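Local atomic coordinates of cytochrome c-550 (Paracoccus denitrificans, PDB entry 1COT), a protein that probably carries electrons between redox partners, using the iron of a covalently bound heme c. Residues 10-15 against 112-117; 17-22 against 98-103; 46-49 against 54-57; 76-79 against 85-88. One frame throughout, in Å; residues are numbered along the deposited sequence.

Starting at the N terminus, residues 10-15 open the longest loop, which contact 1 closes 97 residues later by bringing helix 5-11 and the turn after it to helix 108-117. Contact 2 lies within that span: 17-22 and 98-103 reach the heme iron from the two sides of the porphyrin. Contacts 3 and 4 are short local closures inside contact 2, one after the other, so that none of the four cross. Contact 3 folds a loop around the heme propionates just before helix 57-65; contact 4 joins helices 73-81 and 83-91. All four touch the heme, and direct contacts link contact 1 to contacts 2 and 4, and contact 2 to contacts 3 and 4.

Contact 1 of 4, residues 10-15 against 112-117; sequences KEFNKC and VAFLAQ. With HEC (heme c), chain B.
F12 and F114 meet through apolar atoms alone. CB of F12 stands 3.8 Å from CE2 of F114, with CG of F12 almost as near to the same atom, so the CD2-CE2 side of the F114 ring is pressed against the root of the F12 side chain. Further out, CE1 of F12 touches CD2 of L115 at 3.9 Å; of the two leucine methyls, this is the branch that does the work. As an aromatic pair the phenylalanines are oblique, with centroids 5.7 Å apart and planes inclined at 52°. In F114, CG anti to the backbone N (chi1 177°) sends the ring across to the root of F12. In F12 the same setting (chi1 -159°) turns the ring crosswise to it, so that CE1 reaches L115.

Such packing of the N-terminal helical region on the C-terminal helix is a hallmark of the class I cytochrome c fold. Here it leads straight into the heme attachment site, because C15 is the first cysteine of the CXXCH motif.

The covalent interaction is the thioether, C15 SG to heme CAB at 1.8 Å. CB of the same cysteine lies 3.6 Å above one face of the F12 ring, toward its rim, and C15 N is hydrogen-bonded to F12 O at 2.8 Å, so F12 is tied to the heme anchor as well as to the C-terminal helix.

The polar interaction is local: K14 NZ forms a salt bridge with E11 OE1 at 3.0 Å, arriving on the syn side but tilted from the carboxylate plane. Beyond the two segments, I21 touches both phenylalanine rings, while I30 and L39 pack on F12.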
# COMPACT_ATOMS: atom_id res chain seq x y z
N LYS A 10 8.78 0.24 -12.85
CA LYS A 10 9.83 1.24 -12.76
C LYS A 10 9.47 2.22 -11.65
O LYS A 10 10.31 2.65 -10.87
CB LYS A 10 9.93 2.05 -14.03
CG LYS A 10 10.43 1.30 -15.23
CD LYS A 10 10.61 2.25 -16.40
CE LYS A 10 9.80 1.85 -17.62
NZ LYS A 10 10.63 1.74 -18.83
N GLU A 11 8.19 2.60 -11.58
CA GLU A 11 7.76 3.53 -10.55
C GLU A 11 8.04 2.98 -9.16
O GLU A 11 8.31 3.72 -8.20
CB GLU A 11 6.23 3.81 -10.64
CG GLU A 11 5.74 4.62 -11.85
CD GLU A 11 6.36 5.97 -12.05
OE1 GLU A 11 7.07 6.41 -11.03
OE2 GLU A 11 6.21 6.62 -13.07
N PHE A 12 7.97 1.66 -9.05
CA PHE A 12 8.20 0.94 -7.81
C PHE A 12 9.58 1.20 -7.23
O PHE A 12 9.83 0.97 -6.05
CB PHE A 12 7.91 -0.56 -7.96
CG PHE A 12 7.66 -1.14 -6.60
CD1 PHE A 12 6.43 -0.96 -5.98
CD2 PHE A 12 8.68 -1.84 -5.93
CE1 PHE A 12 6.23 -1.50 -4.71
CE2 PHE A 12 8.47 -2.38 -4.67
CZ PHE A 12 7.23 -2.20 -4.04
N ASN A 13 10.49 1.70 -8.07
CA ASN A 13 11.80 1.99 -7.56
C ASN A 13 11.70 3.06 -6.48
O ASN A 13 12.59 3.19 -5.65
CB ASN A 13 12.80 2.43 -8.63
CG ASN A 13 13.20 1.25 -9.49
OD1 ASN A 13 13.33 0.12 -9.00
ND2 ASN A 13 13.35 1.51 -10.79
N LYS A 14 10.61 3.82 -6.49
CA LYS A 14 10.42 4.85 -5.48
C LYS A 14 9.95 4.24 -4.18
O LYS A 14 10.05 4.86 -3.11
CB LYS A 14 9.30 5.81 -5.88
CG LYS A 14 9.84 6.94 -6.72
CD LYS A 14 9.29 6.87 -8.12
CE LYS A 14 9.95 7.92 -8.98
NZ LYS A 14 9.71 7.67 -10.40
N CYS A 15 9.40 3.03 -4.26
CA CYS A 15 8.86 2.37 -3.08
C CYS A 15 9.74 1.34 -2.45
O CYS A 15 9.64 1.05 -1.25
CB CYS A 15 7.62 1.57 -3.50
SG CYS A 15 6.51 2.54 -4.56
N VAL A 112 0.11 1.24 -9.10
CA VAL A 112 -0.96 0.40 -8.59
C VAL A 112 -1.19 -0.80 -9.50
O VAL A 112 -1.43 -1.92 -9.04
CB VAL A 112 -2.21 1.20 -8.24
CG1 VAL A 112 -3.38 0.27 -7.97
CG2 VAL A 112 -1.92 2.05 -7.01
N ALA A 113 -1.08 -0.59 -10.80
CA ALA A 113 -1.26 -1.67 -11.77
C ALA A 113 -0.22 -2.76 -11.52
O ALA A 113 -0.48 -3.95 -11.63
CB ALA A 113 -1.15 -1.14 -13.19
N PHE A 114 0.99 -2.35 -11.19
CA PHE A 114 2.05 -3.29 -10.94
C PHE A 114 1.76 -4.03 -9.64
O PHE A 114 2.05 -5.21 -9.53
CB PHE A 114 3.33 -2.50 -10.78
CG PHE A 114 4.50 -3.35 -10.44
CD1 PHE A 114 4.99 -4.28 -11.37
CD2 PHE A 114 5.13 -3.15 -9.22
CE1 PHE A 114 6.11 -5.05 -11.07
CE2 PHE A 114 6.27 -3.90 -8.93
CZ PHE A 114 6.74 -4.84 -9.85
N LEU A 115 1.22 -3.32 -8.64
CA LEU A 115 0.91 -3.99 -7.40
C LEU A 115 -0.16 -5.04 -7.68
O LEU A 115 -0.15 -6.13 -7.12
CB LEU A 115 0.37 -2.99 -6.38
CG LEU A 115 1.45 -2.02 -5.94
CD1 LEU A 115 0.84 -1.03 -4.96
CD2 LEU A 115 2.58 -2.77 -5.26
N ALA A 116 -1.07 -4.71 -8.58
CA ALA A 116 -2.13 -5.61 -8.94
C ALA A 116 -1.60 -6.85 -9.66
O ALA A 116 -2.05 -7.97 -9.46
CB ALA A 116 -3.14 -4.90 -9.82
N GLN A 117 -0.60 -6.64 -10.49
CA GLN A 117 -0.01 -7.74 -11.21
C GLN A 117 0.56 -8.72 -10.19
O GLN A 117 0.58 -9.94 -10.38
CB GLN A 117 1.08 -7.15 -12.11
CG GLN A 117 2.06 -8.20 -12.67
CD GLN A 117 3.06 -7.61 -13.64
OE1 GLN A 117 2.69 -7.16 -14.74
NE2 GLN A 117 4.34 -7.61 -13.25
FE HEC B . 4.52 2.65 1.77
CHA HEC B . 2.42 1.39 4.08
CHB HEC B . 2.38 1.79 -0.67
CHC HEC B . 6.63 3.92 -0.56
CHD HEC B . 6.76 3.42 4.18
NA HEC B . 2.75 1.78 1.70
C1A HEC B . 2.04 1.32 2.80
C2A HEC B . 0.80 0.73 2.34
C3A HEC B . 0.76 0.83 1.00
C4A HEC B . 1.97 1.48 0.61
CMA HEC B . -0.33 0.37 0.06
CAA HEC B . -0.24 0.13 3.24
CBA HEC B . 0.03 -1.38 3.38
CGA HEC B . -1.00 -2.19 4.18
O1A HEC B . -0.52 -3.23 4.54
O2A HEC B . -2.13 -1.88 4.42
NB HEC B . 4.52 2.85 -0.18
C1B HEC B . 3.55 2.37 -1.01
C2B HEC B . 3.93 2.65 -2.36
C3B HEC B . 5.11 3.26 -2.30
C4B HEC B . 5.46 3.38 -0.96
CMB HEC B . 3.05 2.31 -3.57
CAB HEC B . 5.84 3.84 -3.45
CBB HEC B . 5.21 4.86 -4.35
NC HEC B . 6.27 3.50 1.78
C1C HEC B . 7.02 3.96 0.73
C2C HEC B . 8.29 4.48 1.20
C3C HEC B . 8.32 4.32 2.54
C4C HEC B . 7.08 3.70 2.89
CMC HEC B . 9.36 5.10 0.31
CAC HEC B . 9.40 4.67 3.53
CBC HEC B . 10.36 5.81 3.49
ND HEC B . 4.57 2.48 3.75
C1D HEC B . 5.61 2.85 4.57
C2D HEC B . 5.26 2.53 5.94
C3D HEC B . 4.05 1.95 5.88
C4D HEC B . 3.61 1.93 4.53
CMD HEC B . 6.11 2.81 7.16
CAD HEC B . 3.22 1.54 7.03
CBD HEC B . 2.32 2.79 7.25
CGD HEC B . 1.64 2.94 8.56
O1D HEC B . 1.64 2.10 9.43
O2D HEC B . 1.02 4.02 8.71

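Contact 2 of 4, residues 17-22 against 98-103; sequences ACHMIQ and TKMTFK. With HEC (heme c), chain B.
M100 is extended as far as SD, with CG anti to the backbone N (chi1 -174°) and SD anti to CA (chi2 178°), and bends only beyond it, which delivers SD toward the porphyrin; H19, with CG beside its backbone N (chi1 -68°), brings NE2 in to meet it across the metal. NE2 of H19 binds the heme iron at 1.9 Å and SD of M100 binds it at 2.4 Å. The two ligand atoms, H19 NE2 and M100 SD, are 4.3 Å apart, equal to the sum of the two bonds, so the ligands are trans and the iron sits close to the line between them. The sulfur lies at the edge of the imidazole, close to its plane. H19 ND1 is hydrogen-bonded to P37 O, which probably helps fix the rotation of the ring.

Histidine-methionine ligation of this kind is the signature of class I c-type cytochromes, and C18 and H19 form the end of the CXXCH motif. C18 SG is covalently joined to heme CAC at 2.1 Å, so attachment and ligation come from neighbouring residues.

The methionine side is held by its own loop. T98 OG1 donates to M100 O at 2.8 Å, from above the carbonyl plane. Next along, K99 N gives a nearly straight hydrogen bond of 3.0 Å to heme O2D, while K99 NZ turns to K54 O. F102 lays one ring face on the heme rim: CMC is 3.8 Å from the plane of the F102 ring, and CE2 of F102 approaches the thioether-bearing side group at CBB, 3.7 Å away.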
# COMPACT_ATOMS: atom_id res chain seq x y z
N ALA A 17 12.69 1.15 -1.34
CA ALA A 17 13.52 1.45 -0.20
C ALA A 17 12.84 0.97 1.08
O ALA A 17 13.50 0.66 2.07
CB ALA A 17 13.81 2.94 -0.13
N CYS A 18 11.50 0.96 1.10
CA CYS A 18 10.75 0.55 2.29
C CYS A 18 9.85 -0.65 2.12
O CYS A 18 9.34 -1.16 3.10
CB CYS A 18 9.81 1.70 2.65
SG CYS A 18 10.78 3.22 2.86
N HIS A 19 9.62 -1.05 0.88
CA HIS A 19 8.74 -2.17 0.63
C HIS A 19 9.30 -3.20 -0.34
O HIS A 19 9.80 -2.85 -1.40
CB HIS A 19 7.48 -1.59 -0.07
CG HIS A 19 6.58 -0.69 0.73
ND1 HIS A 19 5.78 -1.18 1.75
CD2 HIS A 19 6.35 0.65 0.64
CE1 HIS A 19 5.10 -0.16 2.25
NE2 HIS A 19 5.42 0.95 1.61
N MET A 20 9.09 -4.46 -0.02
CA MET A 20 9.52 -5.50 -0.92
C MET A 20 8.22 -6.12 -1.45
O MET A 20 7.13 -5.78 -1.01
CB MET A 20 10.29 -6.56 -0.11
CG MET A 20 9.37 -7.37 0.80
SD MET A 20 10.20 -8.67 1.76
CE MET A 20 11.17 -7.66 2.90
N ILE A 21 8.36 -7.02 -2.40
CA ILE A 21 7.23 -7.75 -2.97
C ILE A 21 7.74 -9.19 -2.86
O ILE A 21 8.59 -9.60 -3.65
CB ILE A 21 6.86 -7.36 -4.41
CG1 ILE A 21 6.36 -5.91 -4.40
CG2 ILE A 21 5.75 -8.28 -4.92
CD1 ILE A 21 5.86 -5.46 -5.77
N GLN A 22 7.29 -9.96 -1.87
CA GLN A 22 7.74 -11.34 -1.69
C GLN A 22 6.57 -12.28 -1.53
O GLN A 22 5.67 -12.05 -0.72
CB GLN A 22 8.65 -11.43 -0.46
CG GLN A 22 9.32 -12.80 -0.24
CD GLN A 22 10.02 -12.76 1.10
OE1 GLN A 22 9.39 -12.97 2.15
NE2 GLN A 22 11.31 -12.44 1.08
N THR A 98 0.37 8.90 10.38
CA THR A 98 0.79 8.00 9.34
C THR A 98 2.26 7.66 9.53
O THR A 98 3.05 8.54 9.88
CB THR A 98 0.61 8.67 7.95
OG1 THR A 98 0.97 7.74 6.94
CG2 THR A 98 1.49 9.90 7.83
N LYS A 99 2.66 6.41 9.31
CA LYS A 99 4.07 6.07 9.43
C LYS A 99 4.72 6.25 8.06
O LYS A 99 5.94 6.27 7.92
CB LYS A 99 4.33 4.66 9.90
CG LYS A 99 4.19 4.44 11.41
CD LYS A 99 4.67 3.05 11.78
CE LYS A 99 5.51 2.96 13.05
NZ LYS A 99 6.11 1.62 13.22
N MET A 100 3.87 6.33 7.03
CA MET A 100 4.30 6.51 5.65
C MET A 100 4.05 7.96 5.26
O MET A 100 2.90 8.36 5.05
CB MET A 100 3.54 5.61 4.67
CG MET A 100 4.10 5.72 3.26
SD MET A 100 3.24 4.60 2.14
CE MET A 100 3.11 5.59 0.63
N THR A 101 5.11 8.75 5.17
CA THR A 101 4.99 10.15 4.80
C THR A 101 5.21 10.34 3.31
O THR A 101 4.94 11.40 2.76
CB THR A 101 6.03 11.01 5.53
OG1 THR A 101 7.33 10.53 5.24
CG2 THR A 101 5.78 10.99 7.04
N PHE A 102 5.71 9.30 2.65
CA PHE A 102 5.98 9.38 1.22
C PHE A 102 4.72 9.65 0.43
O PHE A 102 3.68 9.05 0.69
CB PHE A 102 6.54 8.04 0.76
CG PHE A 102 7.19 8.14 -0.59
CD1 PHE A 102 8.46 8.71 -0.70
CD2 PHE A 102 6.52 7.63 -1.71
CE1 PHE A 102 9.11 8.79 -1.93
CE2 PHE A 102 7.14 7.71 -2.95
CZ PHE A 102 8.42 8.28 -3.03
N LYS A 103 4.81 10.55 -0.54
CA LYS A 103 3.67 10.89 -1.36
C LYS A 103 4.02 10.70 -2.81
O LYS A 103 5.15 10.95 -3.23
CB LYS A 103 3.35 12.38 -1.24
CG LYS A 103 3.05 12.84 0.18
CD LYS A 103 3.25 14.34 0.40
CE LYS A 103 3.82 14.67 1.75
NZ LYS A 103 4.99 15.55 1.72
FE HEC B . 4.52 2.65 1.77
CHA HEC B . 2.42 1.39 4.08
CHB HEC B . 2.38 1.79 -0.67
CHC HEC B . 6.63 3.92 -0.56
CHD HEC B . 6.76 3.42 4.18
NA HEC B . 2.75 1.78 1.70
C1A HEC B . 2.04 1.32 2.80
C2A HEC B . 0.80 0.73 2.34
C3A HEC B . 0.76 0.83 1.00
C4A HEC B . 1.97 1.48 0.61
CMA HEC B . -0.33 0.37 0.06
CAA HEC B . -0.24 0.13 3.24
CBA HEC B . 0.03 -1.38 3.38
CGA HEC B . -1.00 -2.19 4.18
O1A HEC B . -0.52 -3.23 4.54
O2A HEC B . -2.13 -1.88 4.42
NB HEC B . 4.52 2.85 -0.18
C1B HEC B . 3.55 2.37 -1.01
C2B HEC B . 3.93 2.65 -2.36
C3B HEC B . 5.11 3.26 -2.30
C4B HEC B . 5.46 3.38 -0.96
CMB HEC B . 3.05 2.31 -3.57
CAB HEC B . 5.84 3.84 -3.45
CBB HEC B . 5.21 4.86 -4.35
NC HEC B . 6.27 3.50 1.78
C1C HEC B . 7.02 3.96 0.73
C2C HEC B . 8.29 4.48 1.20
C3C HEC B . 8.32 4.32 2.54
C4C HEC B . 7.08 3.70 2.89
CMC HEC B . 9.36 5.10 0.31
CAC HEC B . 9.40 4.67 3.53
CBC HEC B . 10.36 5.81 3.49
ND HEC B . 4.57 2.48 3.75
C1D HEC B . 5.61 2.85 4.57
C2D HEC B . 5.26 2.53 5.94
C3D HEC B . 4.05 1.95 5.88
C4D HEC B . 3.61 1.93 4.53
CMD HEC B . 6.11 2.81 7.16
CAD HEC B . 3.22 1.54 7.03
CBD HEC B . 2.32 2.79 7.25
CGD HEC B . 1.64 2.94 8.56
O1D HEC B . 1.64 2.10 9.43
O2D HEC B . 1.02 4.02 8.71

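Contact 3 of 4, residues 46-49 against 54-57; sequences KIAS and KYGE. With HEC (heme c), chain B.
The pocket that holds the heme propionates brings A48 over the ring of Y55. CA of A48 sits above one face, 3.5 Å from the ring centroid and 21° off its normal, a CH-pi contact displaced toward the CZ end, while the CB methyl reaches back to CG of Y55 at 3.7 Å. One face of the ring is thus covered by the backbone and methyl of A48. Y55 has CG anti to its carbonyl carbon, beside the backbone N (chi1 -75°), which turns the ring toward A48 and its hydroxyl to the propionate. Both partners also grip the same carboxylate: Y55 OH donates to heme O1A at 2.6 Å, with that oxygen near the ring plane, and A48 N donates to heme O2A at 3.0 Å. The hydroxyl has a second partner in E50 N. A phenylalanine in place of Y55 would probably keep the face against A48 but leave O1A and E50 N without their shared hydroxyl. G56 N donates to the other propionate, reaching O1D at 2.6 Å just before helix 57-65, and S49 OG ties the loop back on K46 O. With R45, W71 and K99 supplying further hydrogen bonds, the site shows the protein-enclosed propionates familiar from mitochondrial-type cytochromes c.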
# COMPACT_ATOMS: atom_id res chain seq x y z
N LYS A 46 -6.94 -7.05 3.30
CA LYS A 46 -7.52 -6.18 4.31
C LYS A 46 -6.49 -5.13 4.72
O LYS A 46 -5.30 -5.42 4.84
CB LYS A 46 -7.83 -7.00 5.56
CG LYS A 46 -8.63 -6.25 6.62
CD LYS A 46 -8.94 -7.09 7.86
CE LYS A 46 -9.97 -6.46 8.77
NZ LYS A 46 -9.54 -5.15 9.27
N ILE A 47 -6.94 -3.90 4.91
CA ILE A 47 -6.03 -2.82 5.31
C ILE A 47 -5.25 -3.19 6.56
O ILE A 47 -5.82 -3.80 7.47
CB ILE A 47 -6.87 -1.61 5.71
CG1 ILE A 47 -7.91 -1.25 4.65
CG2 ILE A 47 -6.00 -0.41 6.07
CD1 ILE A 47 -7.29 -0.79 3.33
N ALA A 48 -3.97 -2.80 6.63
CA ALA A 48 -3.10 -3.04 7.77
C ALA A 48 -3.25 -4.44 8.31
O ALA A 48 -3.52 -4.63 9.50
CB ALA A 48 -3.41 -2.03 8.87
N SER A 49 -3.07 -5.43 7.45
CA SER A 49 -3.23 -6.79 7.92
C SER A 49 -1.97 -7.62 7.84
O SER A 49 -2.02 -8.83 8.09
CB SER A 49 -4.41 -7.50 7.28
OG SER A 49 -4.18 -7.65 5.90
N LYS A 54 4.32 -3.68 12.36
CA LYS A 54 3.87 -2.73 13.37
C LYS A 54 3.37 -1.48 12.67
O LYS A 54 4.12 -0.55 12.38
CB LYS A 54 4.97 -2.36 14.36
CG LYS A 54 4.89 -3.06 15.71
CD LYS A 54 6.26 -3.28 16.35
CE LYS A 54 7.18 -4.13 15.50
NZ LYS A 54 8.28 -4.73 16.26
N TYR A 55 2.08 -1.47 12.40
CA TYR A 55 1.47 -0.35 11.73
C TYR A 55 1.28 0.86 12.63
O TYR A 55 1.27 0.73 13.86
CB TYR A 55 0.07 -0.82 11.33
CG TYR A 55 0.09 -1.75 10.14
CD1 TYR A 55 0.27 -1.23 8.86
CD2 TYR A 55 -0.08 -3.13 10.30
CE1 TYR A 55 0.28 -2.08 7.75
CE2 TYR A 55 -0.08 -3.99 9.21
CZ TYR A 55 0.10 -3.46 7.93
OH TYR A 55 0.11 -4.28 6.85
N GLY A 56 1.11 2.02 12.02
CA GLY A 56 0.90 3.23 12.78
C GLY A 56 -0.54 3.25 13.30
O GLY A 56 -1.40 2.49 12.87
N GLU A 57 -0.77 4.16 14.23
CA GLU A 57 -2.06 4.31 14.85
C GLU A 57 -3.21 4.69 13.92
O GLU A 57 -4.33 4.17 14.00
CB GLU A 57 -1.94 5.15 16.14
CG GLU A 57 -1.29 4.40 17.35
CD GLU A 57 -1.96 3.10 17.78
OE1 GLU A 57 -3.26 3.16 17.82
OE2 GLU A 57 -1.32 2.10 18.07
FE HEC B . 4.52 2.65 1.77
CHA HEC B . 2.42 1.39 4.08
CHB HEC B . 2.38 1.79 -0.67
CHC HEC B . 6.63 3.92 -0.56
CHD HEC B . 6.76 3.42 4.18
NA HEC B . 2.75 1.78 1.70
C1A HEC B . 2.04 1.32 2.80
C2A HEC B . 0.80 0.73 2.34
C3A HEC B . 0.76 0.83 1.00
C4A HEC B . 1.97 1.48 0.61
CMA HEC B . -0.33 0.37 0.06
CAA HEC B . -0.24 0.13 3.24
CBA HEC B . 0.03 -1.38 3.38
CGA HEC B . -1.00 -2.19 4.18
O1A HEC B . -0.52 -3.23 4.54
O2A HEC B . -2.13 -1.88 4.42
NB HEC B . 4.52 2.85 -0.18
C1B HEC B . 3.55 2.37 -1.01
C2B HEC B . 3.93 2.65 -2.36
C3B HEC B . 5.11 3.26 -2.30
C4B HEC B . 5.46 3.38 -0.96
CMB HEC B . 3.05 2.31 -3.57
CAB HEC B . 5.84 3.84 -3.45
CBB HEC B . 5.21 4.86 -4.35
NC HEC B . 6.27 3.50 1.78
C1C HEC B . 7.02 3.96 0.73
C2C HEC B . 8.29 4.48 1.20
C3C HEC B . 8.32 4.32 2.54
C4C HEC B . 7.08 3.70 2.89
CMC HEC B . 9.36 5.10 0.31
CAC HEC B . 9.40 4.67 3.53
CBC HEC B . 10.36 5.81 3.49
ND HEC B . 4.57 2.48 3.75
C1D HEC B . 5.61 2.85 4.57
C2D HEC B . 5.26 2.53 5.94
C3D HEC B . 4.05 1.95 5.88
C4D HEC B . 3.61 1.93 4.53
CMD HEC B . 6.11 2.81 7.16
CAD HEC B . 3.22 1.54 7.03
CBD HEC B . 2.32 2.79 7.25
CGD HEC B . 1.64 2.94 8.56
O1D HEC B . 1.64 2.10 9.43
O2D HEC B . 1.02 4.02 8.71

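Contact 4 of 4, residues 76-79 against 85-88; sequences LIEY and PWLV. With HEC (heme c), chain B.
Y79 points the edge of its ring at the face of W86 in an offset edge-to-face pair: the tyrosine centroid is 5.4 Å from that of the indole six-membered ring, the planes are 83° apart, and CD1 of Y79 comes to 3.5 Å from CE3 of W86. CB of Y79 adds a CH-pi contact, 4.2 Å from the centroid of the five-membered ring. E78 approaches differently, its CD lying 3.6 Å from CD1 of W86 in the indole plane, with the carboxylate turned almost perpendicular to that plane. W86 can meet both because its CG is anti to the backbone N (chi1 -168°), laying the indole across helix 73-81. With W86 cut back to an alanine, the Y79 ring would probably lose the surface it abuts and be freer to shift against the heme.

On the side away from W86, Y79 CE2 touches heme C3A at 3.6 Å, and CD2 of L76 packs on the CMA methyl of the heme at 3.3 Å. W71 meets both aromatic rings, and K89 holds OE2 of E78 in a salt bridge. The Y79 ring of helix 73-81 thereby fills the space between the heme and W86 of helix 83-91, with helix 108-117 reaching helix 73-81 at L76 and I77, and helix 57-65 touching Y79, W86 and L87.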
# COMPACT_ATOMS: atom_id res chain seq x y z
N LEU A 76 -6.03 2.52 -3.35
CA LEU A 76 -4.58 2.52 -3.32
C LEU A 76 -4.05 3.77 -4.02
O LEU A 76 -3.12 4.41 -3.53
CB LEU A 76 -3.95 1.24 -3.91
CG LEU A 76 -4.03 -0.01 -3.03
CD1 LEU A 76 -3.85 -1.25 -3.90
CD2 LEU A 76 -2.94 0.02 -1.96
N ILE A 77 -4.65 4.13 -5.15
CA ILE A 77 -4.21 5.30 -5.86
C ILE A 77 -4.40 6.52 -4.98
O ILE A 77 -3.52 7.38 -4.87
CB ILE A 77 -5.07 5.42 -7.11
CG1 ILE A 77 -4.52 4.45 -8.15
CG2 ILE A 77 -5.06 6.84 -7.64
CD1 ILE A 77 -5.48 4.27 -9.33
N GLU A 78 -5.55 6.59 -4.31
CA GLU A 78 -5.80 7.72 -3.45
C GLU A 78 -4.82 7.82 -2.29
O GLU A 78 -4.21 8.86 -2.04
CB GLU A 78 -7.26 7.74 -3.01
CG GLU A 78 -7.69 9.07 -2.39
CD GLU A 78 -9.12 8.95 -1.93
OE1 GLU A 78 -9.82 7.99 -2.21
OE2 GLU A 78 -9.52 9.96 -1.21
N TYR A 79 -4.63 6.71 -1.60
CA TYR A 79 -3.72 6.65 -0.48
C TYR A 79 -2.27 7.00 -0.82
O TYR A 79 -1.64 7.78 -0.10
CB TYR A 79 -3.80 5.24 0.10
CG TYR A 79 -2.80 4.97 1.20
CD1 TYR A 79 -3.09 5.37 2.50
CD2 TYR A 79 -1.61 4.29 0.93
CE1 TYR A 79 -2.15 5.10 3.50
CE2 TYR A 79 -0.66 4.01 1.91
CZ TYR A 79 -0.96 4.43 3.21
OH TYR A 79 -0.06 4.17 4.21
N PRO A 85 -3.94 12.88 4.29
CA PRO A 85 -5.33 13.27 4.12
C PRO A 85 -6.27 12.08 4.03
O PRO A 85 -7.43 12.13 4.45
CB PRO A 85 -5.37 14.07 2.82
CG PRO A 85 -3.94 14.14 2.27
CD PRO A 85 -3.03 13.47 3.29
N TRP A 86 -5.77 10.99 3.46
CA TRP A 86 -6.57 9.81 3.32
C TRP A 86 -6.93 9.29 4.71
O TRP A 86 -8.09 8.95 4.99
CB TRP A 86 -5.81 8.74 2.55
CG TRP A 86 -6.70 7.61 2.14
CD1 TRP A 86 -7.54 7.60 1.07
CD2 TRP A 86 -6.84 6.32 2.76
NE1 TRP A 86 -8.18 6.40 1.00
CE2 TRP A 86 -7.77 5.58 2.02
CE3 TRP A 86 -6.25 5.73 3.87
CZ2 TRP A 86 -8.14 4.28 2.36
CZ3 TRP A 86 -6.61 4.44 4.21
CH2 TRP A 86 -7.54 3.72 3.46
N LEU A 87 -5.92 9.23 5.57
CA LEU A 87 -6.11 8.77 6.94
C LEU A 87 -7.06 9.72 7.68
O LEU A 87 -7.93 9.26 8.42
CB LEU A 87 -4.76 8.65 7.68
CG LEU A 87 -3.90 7.49 7.19
CD1 LEU A 87 -2.54 7.59 7.86
CD2 LEU A 87 -4.57 6.17 7.55
N VAL A 88 -6.93 11.04 7.50
CA VAL A 88 -7.82 11.98 8.17
C VAL A 88 -9.24 11.71 7.72
O VAL A 88 -10.20 11.69 8.51
CB VAL A 88 -7.45 13.43 7.88
CG1 VAL A 88 -8.50 14.36 8.48
CG2 VAL A 88 -6.07 13.73 8.46
FE HEC B . 4.52 2.65 1.77
CHA HEC B . 2.42 1.39 4.08
CHB HEC B . 2.38 1.79 -0.67
CHC HEC B . 6.63 3.92 -0.56
CHD HEC B . 6.76 3.42 4.18
NA HEC B . 2.75 1.78 1.70
C1A HEC B . 2.04 1.32 2.80
C2A HEC B . 0.80 0.73 2.34
C3A HEC B . 0.76 0.83 1.00
C4A HEC B . 1.97 1.48 0.61
CMA HEC B . -0.33 0.37 0.06
CAA HEC B . -0.24 0.13 3.24
CBA HEC B . 0.03 -1.38 3.38
CGA HEC B . -1.00 -2.19 4.18
O1A HEC B . -0.52 -3.23 4.54
O2A HEC B . -2.13 -1.88 4.42
NB HEC B . 4.52 2.85 -0.18
C1B HEC B . 3.55 2.37 -1.01
C2B HEC B . 3.93 2.65 -2.36
C3B HEC B . 5.11 3.26 -2.30
C4B HEC B . 5.46 3.38 -0.96
CMB HEC B . 3.05 2.31 -3.57
CAB HEC B . 5.84 3.84 -3.45
CBB HEC B . 5.21 4.86 -4.35
NC HEC B . 6.27 3.50 1.78
C1C HEC B . 7.02 3.96 0.73
C2C HEC B . 8.29 4.48 1.20
C3C HEC B . 8.32 4.32 2.54
C4C HEC B . 7.08 3.70 2.89
CMC HEC B . 9.36 5.10 0.31
CAC HEC B . 9.40 4.67 3.53
CBC HEC B . 10.36 5.81 3.49
ND HEC B . 4.57 2.48 3.75
C1D HEC B . 5.61 2.85 4.57
C2D HEC B . 5.26 2.53 5.94
C3D HEC B . 4.05 1.95 5.88
C4D HEC B . 3.61 1.93 4.53
CMD HEC B . 6.11 2.81 7.16
CAD HEC B . 3.22 1.54 7.03
CBD HEC B . 2.32 2.79 7.25
CGD HEC B . 1.64 2.94 8.56
O1D HEC B . 1.64 2.10 9.43
O2D HEC B . 1.02 4.02 8.71